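Local atomic coordinates of endoglucanase (Ruminococcus champanellensis, PDB entry 6WQP), a protein that probably hydrolyses beta-1,4-glucosidic bonds in cellulose or related beta-glucans, as a glycoside hydrolase of family 5. Residues Y243-F248 against S264-T269; P42-A47 against I81-S86. All blocks are in the same frame, centred on the assembly; numbering follows the deposited sequence.

Interaction 1. Residues Y243-F248 against S264-T269; sequences YSPYNF and SQLQWT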
loop_
_atom_site.group_PDB
_atom_site.type_symbol
_atom_site.label_atom_id
_atom_site.label_comp_id
_atom_site.label_asym_id
_atom_site.label_seq_id
_atom_site.Cartn_x
_atom_site.Cartn_y
_atom_site.Cartn_z
ATOM N N TYR A 243 -10.937 0.607 4.620
ATOM C CA TYR A 243 -11.489 1.885 5.072
ATOM C C TYR A 243 -12.876 1.619 5.656
ATOM O O TYR A 243 -13.915 1.893 5.052
ATOM C CB TYR A 243 -11.545 2.885 3.923
ATOM C CG TYR A 243 -10.210 3.246 3.293
ATOM C CD1 TYR A 243 -9.639 2.444 2.310
ATOM C CD2 TYR A 243 -9.546 4.408 3.651
ATOM C CE1 TYR A 243 -8.429 2.781 1.721
ATOM C CE2 TYR A 243 -8.338 4.757 3.065
ATOM C CZ TYR A 243 -7.787 3.940 2.101
ATOM O OH TYR A 243 -6.585 4.273 1.508
ATOM N N SER A 244 -12.884 1.076 6.878
ATOM C CA SER A 244 -14.093 0.574 7.499
ATOM C C SER A 244 -14.336 1.258 8.841
ATOM O O SER A 244 -13.384 1.628 9.535
ATOM C CB SER A 244 -13.992 -0.944 7.705
ATOM O OG SER A 244 -13.390 -1.555 6.577
ATOM N N PRO A 245 -15.606 1.452 9.227
ATOM C CA PRO A 245 -16.792 1.055 8.451
ATOM C C PRO A 245 -17.058 2.007 7.285
ATOM O O PRO A 245 -16.897 3.221 7.402
ATOM C CB PRO A 245 -17.918 1.085 9.484
ATOM C CG PRO A 245 -17.478 2.097 10.490
ATOM C CD PRO A 245 -15.966 2.116 10.497
ATOM N N TYR A 246 -17.467 1.413 6.164
ATOM C CA TYR A 246 -17.487 2.104 4.880
ATOM C C TYR A 246 -18.267 3.410 4.930
ATOM O O TYR A 246 -17.823 4.436 4.401
ATOM C CB TYR A 246 -18.102 1.189 3.827
ATOM C CG TYR A 246 -18.446 1.892 2.537
ATOM C CD1 TYR A 246 -17.477 2.109 1.574
ATOM C CD2 TYR A 246 -19.741 2.335 2.281
ATOM C CE1 TYR A 246 -17.779 2.746 0.394
ATOM C CE2 TYR A 246 -20.053 2.968 1.099
ATOM C CZ TYR A 246 -19.069 3.176 0.157
ATOM O OH TYR A 246 -19.366 3.817 -1.025
ATOM N N ASN A 247 -19.469 3.379 5.499
ATOM C CA ASN A 247 -20.326 4.552 5.412
ATOM C C ASN A 247 -19.726 5.723 6.167
ATOM O O ASN A 247 -19.922 6.879 5.782
ATOM C CB ASN A 247 -21.717 4.247 5.953
ATOM C CG ASN A 247 -22.728 5.283 5.529
ATOM O OD1 ASN A 247 -22.770 5.675 4.362
ATOM N ND2 ASN A 247 -23.535 5.750 6.470
ATOM N N PHE A 248 -18.997 5.439 7.238
ATOM C CA PHE A 248 -18.385 6.483 8.048
ATOM C C PHE A 248 -17.008 6.871 7.537
ATOM O O PHE A 248 -16.675 8.059 7.510
ATOM C CB PHE A 248 -18.285 6.004 9.496
ATOM C CG PHE A 248 -17.454 6.888 10.380
ATOM C CD1 PHE A 248 -18.014 7.992 10.988
ATOM C CD2 PHE A 248 -16.124 6.582 10.632
ATOM C CE1 PHE A 248 -17.264 8.802 11.823
ATOM C CE2 PHE A 248 -15.367 7.381 11.465
ATOM C CZ PHE A 248 -15.936 8.492 12.062
ATOM N N SER A 264 -19.235 -2.571 16.736
ATOM C CA SER A 264 -19.494 -3.988 16.496
ATOM C C SER A 264 -19.170 -4.375 15.057
ATOM O O SER A 264 -18.547 -5.417 14.821
ATOM C CB SER A 264 -20.946 -4.324 16.823
ATOM O OG SER A 264 -21.237 -5.672 16.477
ATOM N N GLN A 265 -19.579 -3.554 14.079
ATOM C CA GLN A 265 -19.265 -3.858 12.683
ATOM C C GLN A 265 -17.764 -3.907 12.455
ATOM O O GLN A 265 -17.262 -4.765 11.719
ATOM C CB GLN A 265 -19.893 -2.823 11.741
ATOM C CG GLN A 265 -19.238 -2.800 10.344
ATOM C CD GLN A 265 -19.830 -1.742 9.405
ATOM O OE1 GLN A 265 -20.609 -0.890 9.819
ATOM N NE2 GLN A 265 -19.463 -1.809 8.128
ATOM N N LEU A 266 -17.039 -2.941 13.017
ATOM C CA LEU A 266 -15.587 -2.952 12.928
ATOM C C LEU A 266 -15.007 -4.223 13.533
ATOM O O LEU A 266 -14.046 -4.789 13.000
ATOM C CB LEU A 266 -15.034 -1.707 13.625
ATOM C CG LEU A 266 -13.657 -1.209 13.224
ATOM C CD1 LEU A 266 -13.511 -1.014 11.734
ATOM C CD2 LEU A 266 -13.398 0.108 13.960
ATOM N N GLN A 267 -15.590 -4.707 14.635
ATOM C CA GLN A 267 -15.092 -5.941 15.236
ATOM C C GLN A 267 -15.218 -7.105 14.262
ATOM O O GLN A 267 -14.285 -7.895 14.098
ATOM C CB GLN A 267 -15.847 -6.253 16.529
ATOM C CG GLN A 267 -15.548 -7.649 17.064
ATOM C CD GLN A 267 -14.069 -7.874 17.311
ATOM O OE1 GLN A 267 -13.511 -8.897 16.925
ATOM N NE2 GLN A 267 -13.427 -6.908 17.953
ATOM N N TRP A 268 -16.376 -7.233 13.618
ATOM C CA TRP A 268 -16.565 -8.311 12.653
ATOM C C TRP A 268 -15.645 -8.146 11.450
ATOM O O TRP A 268 -15.104 -9.129 10.943
ATOM C CB TRP A 268 -18.029 -8.370 12.213
ATOM C CG TRP A 268 -18.931 -8.901 13.278
ATOM C CD1 TRP A 268 -19.861 -8.202 13.991
ATOM C CD2 TRP A 268 -18.977 -10.247 13.767
ATOM N NE1 TRP A 268 -20.490 -9.034 14.888
ATOM C CE2 TRP A 268 -19.964 -10.293 14.771
ATOM C CE3 TRP A 268 -18.282 -11.419 13.451
ATOM C CZ2 TRP A 268 -20.275 -11.462 15.462
ATOM C CZ3 TRP A 268 -18.591 -12.579 14.140
ATOM C CH2 TRP A 268 -19.579 -12.593 15.131
ATOM N N THR A 269 -15.448 -6.915 10.988
ATOM C CA THR A 269 -14.691 -6.686 9.758
ATOM C C THR A 269 -13.224 -7.069 9.932
ATOM O O THR A 269 -12.662 -7.800 9.107
ATOM C CB THR A 269 -14.822 -5.217 9.333
ATOM O OG1 THR A 269 -16.188 -4.925 9.007
ATOM C CG2 THR A 269 -13.929 -4.918 8.140
#
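Gln265 reaches Pro245 through an extended side chain. Its CG lies anti to the backbone N (chi1 161°), and the next torsion keeps the chain straight. This brings the flat face of the amide against Pro245 CB. Gln265 CD and Pro245 CB are 3.4 Å apart, and Gln265 OE1 and NE2 sit almost as near the same carbon. Leu266, one residue on, turns its CD1 branch to the backbone ahead of the proline, 3.4 Å from Ser244 O. The same methyl lies 4.2 Å from Pro245 CD, and the two side chains cross at a slant. Thr269, one helical turn after Gln265, has its methyl anti to the backbone N. That places Thr269 CG2 3.7 Å from Ser244 OG. Thr269 OG1 turns back instead and donates to Gln265 O at 2.9 Å, from above the carbonyl plane. This oxygen also accepts the helical bond from Thr269 N.

The peptide bond before Pro245 is cis, and Pro245 is the N-cap of the short helix 246-249. Trp303 of helix 297-313 touches Pro245 and hydrogen-bonds to Ser244 O. Ser244 OG pairs with Ser242. The loop after barrel strand 236-241 thus rests on helix 260-278. Across the contact, carbons pack against carbons, an amide face, a carbonyl oxygen and a hydroxyl. The fit therefore probably rests on shape, not on direct polar pairing.

Interaction 2. Residues P42-A47 against I81-S86; sequences PNPTPA and IDHTGS. With NA (sodium ion), chain F.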
loop_
_atom_site.group_PDB
_atom_site.type_symbol
_atom_site.label_atom_id
_atom_site.label_comp_id
_atom_site.label_asym_id
_atom_site.label_seq_id
_atom_site.Cartn_x
_atom_site.Cartn_y
_atom_site.Cartn_z
ATOM N N PRO A 42 2.005 13.592 -21.075
ATOM C CA PRO A 42 2.900 12.454 -21.297
ATOM C C PRO A 42 4.315 12.850 -20.913
ATOM O O PRO A 42 4.691 14.023 -20.982
ATOM C CB PRO A 42 2.777 12.195 -22.805
ATOM C CG PRO A 42 2.553 13.543 -23.368
ATOM C CD PRO A 42 1.711 14.301 -22.339
ATOM N N ASN A 43 5.089 11.867 -20.486
ATOM C CA ASN A 43 6.500 12.052 -20.189
ATOM C C ASN A 43 6.728 13.167 -19.165
ATOM O O ASN A 43 7.522 14.070 -19.394
ATOM C CB ASN A 43 7.259 12.334 -21.478
ATOM C CG ASN A 43 7.195 11.162 -22.444
ATOM O OD1 ASN A 43 7.347 10.014 -22.044
ATOM N ND2 ASN A 43 6.950 11.452 -23.719
ATOM N N PRO A 44 6.030 13.124 -18.026
ATOM C CA PRO A 44 6.357 14.058 -16.942
ATOM C C PRO A 44 7.766 13.790 -16.435
ATOM O O PRO A 44 8.236 12.647 -16.429
ATOM C CB PRO A 44 5.305 13.751 -15.867
ATOM C CG PRO A 44 4.912 12.301 -16.143
ATOM C CD PRO A 44 4.950 12.191 -17.651
ATOM N N THR A 45 8.453 14.854 -16.024
ATOM C CA THR A 45 9.672 14.690 -15.246
ATOM C C THR A 45 9.285 14.261 -13.836
ATOM O O THR A 45 8.119 14.339 -13.450
ATOM C CB THR A 45 10.475 15.984 -15.220
ATOM O OG1 THR A 45 9.858 16.909 -14.328
ATOM C CG2 THR A 45 10.568 16.585 -16.616
ATOM N N PRO A 46 10.238 13.772 -13.041
ATOM C CA PRO A 46 9.858 13.338 -11.685
ATOM C C PRO A 46 9.132 14.407 -10.889
ATOM O O PRO A 46 8.112 14.106 -10.249
ATOM C CB PRO A 46 11.198 12.941 -11.059
ATOM C CG PRO A 46 12.040 12.518 -12.234
ATOM C CD PRO A 46 11.655 13.482 -13.336
ATOM N N ALA A 47 9.597 15.660 -10.922
ATOM C CA ALA A 47 8.930 16.691 -10.132
ATOM C C ALA A 47 7.509 16.945 -10.625
ATOM O O ALA A 47 6.598 17.170 -9.823
ATOM C CB ALA A 47 9.745 17.991 -10.163
ATOM N N ILE A 81 3.695 4.069 -14.492
ATOM C CA ILE A 81 3.224 4.009 -15.874
ATOM C C ILE A 81 3.708 5.209 -16.686
ATOM O O ILE A 81 4.136 5.063 -17.835
ATOM C CB ILE A 81 1.692 3.891 -15.909
ATOM C CG1 ILE A 81 1.201 3.906 -17.357
ATOM C CG2 ILE A 81 1.044 5.022 -15.114
ATOM C CD1 ILE A 81 -0.237 3.481 -17.506
ATOM N N ASP A 82 3.622 6.419 -16.117
ATOM C CA ASP A 82 4.013 7.614 -16.868
ATOM C C ASP A 82 5.520 7.733 -17.041
ATOM O O ASP A 82 5.974 8.637 -17.761
ATOM C CB ASP A 82 3.469 8.870 -16.179
ATOM C CG ASP A 82 1.952 8.916 -16.155
ATOM O OD1 ASP A 82 1.319 8.554 -17.162
ATOM O OD2 ASP A 82 1.397 9.323 -15.113
ATOM N N HIS A 83 6.288 6.832 -16.431
ATOM C CA HIS A 83 7.750 6.820 -16.460
ATOM C C HIS A 83 8.300 5.546 -17.092
ATOM O O HIS A 83 9.511 5.280 -16.999
ATOM C CB HIS A 83 8.278 6.983 -15.030
ATOM C CG HIS A 83 7.555 8.036 -14.251
ATOM N ND1 HIS A 83 7.834 9.379 -14.386
ATOM C CD2 HIS A 83 6.560 7.950 -13.340
ATOM C CE1 HIS A 83 7.051 10.075 -13.583
ATOM N NE2 HIS A 83 6.265 9.232 -12.940
ATOM N N THR A 84 7.442 4.759 -17.735
ATOM C CA THR A 84 7.803 3.482 -18.334
ATOM C C THR A 84 7.760 3.626 -19.849
ATOM O O THR A 84 6.765 4.106 -20.399
ATOM C CB THR A 84 6.841 2.380 -17.898
ATOM O OG1 THR A 84 6.862 2.245 -16.475
ATOM C CG2 THR A 84 7.207 1.047 -18.543
ATOM N N GLY A 85 8.812 3.171 -20.519
ATOM C CA GLY A 85 8.913 3.304 -21.957
ATOM C C GLY A 85 8.074 2.297 -22.728
ATOM O O GLY A 85 7.373 1.445 -22.174
ATOM N N SER A 86 8.166 2.413 -24.045
ATOM C CA SER A 86 7.389 1.583 -24.947
ATOM C C SER A 86 7.704 0.102 -24.764
ATOM O O SER A 86 8.800 -0.280 -24.350
ATOM C CB SER A 86 7.703 1.964 -26.393
ATOM O OG SER A 86 9.088 1.767 -26.636
HETATM NA NA NA F . 4.372 5.014 -20.297
HETATM O O HOH W 1 10.167 10.733 -14.998
HETATM O O HOH W 2 8.057 10.524 -17.967
HETATM O O HOH W 3 5.348 7.408 -20.299
HETATM O O HOH W 4 4.962 4.536 -22.788
HETATM O O HOH W 5 2.549 6.151 -21.000
HETATM O O HOH W 6 3.644 2.878 -20.352
#
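Pro44 packs its ring against Asp82 and His83. Pro44 CG lies 3.7 Å from Asp82 CB and 4.0 Å from His83 CE1. Pro44 CD rests 3.7 Å from Asp82 O. The proline ring crosses both side chains at about a right angle. The polar link is made by water. One water donates to Pro44 O at 2.6 Å and also to Asp82 O. A second joins Pro44 O, at 3.1 Å, to His83 ND1, at 2.8 Å. An alanine in place of Pro44 would probably open a gap beside Asp82 CB and His83 CE1 and free the backbone torsion that the ring locks.

The next shell fixes these partners. Asp82 CG is anti to its own carbonyl carbon (chi1 -64°), and its carboxylate hydrogen-bonds to Thr37 N and Thr38 OG1. Asp82 CB also lies over the rim of one face of the His83 ring, and Trp96 of helix 94-108 stacks on that ring. Farther out, a sodium ion binds Ile81 O at 2.5 Å, Thr84 O at 2.6 Å and four waters. One of these waters makes a weak hydrogen bond to Asp82 O. The ion thus clasps the turn that carries Asp82 and His83. Thr45, next to Pro44, is the N-cap of helix 46-50.

The first segment ends the loop after strand 26-29 and enters helix 46-50. The second lies in the loop after strand 73-76. Such loop-to-loop packing occurs on the catalytic face of TIM barrels, the fold of family 5 glycoside hydrolases.

From the N terminus, the chain runs through strand 26-29 to residues 42-47. It then runs through helix 46-50, helix 60-68 and strand 73-76 before interaction 2 closes at 81-86. The loop it closes takes in the latter part of the crossover from the first barrel strand to the second. Four more strands follow, up to 236-241. Interaction 1 opens just after that sixth strand and closes within helix 260-278, so its loop is much shorter and holds no strand. The contacts come in series and neither nest nor cross. They lie on opposite sides of the chain's centre, nearest atoms about 18 Å apart. Interaction 2 joins two strand-end loops, interaction 1 a loop and the next helix, all in one closed barrel.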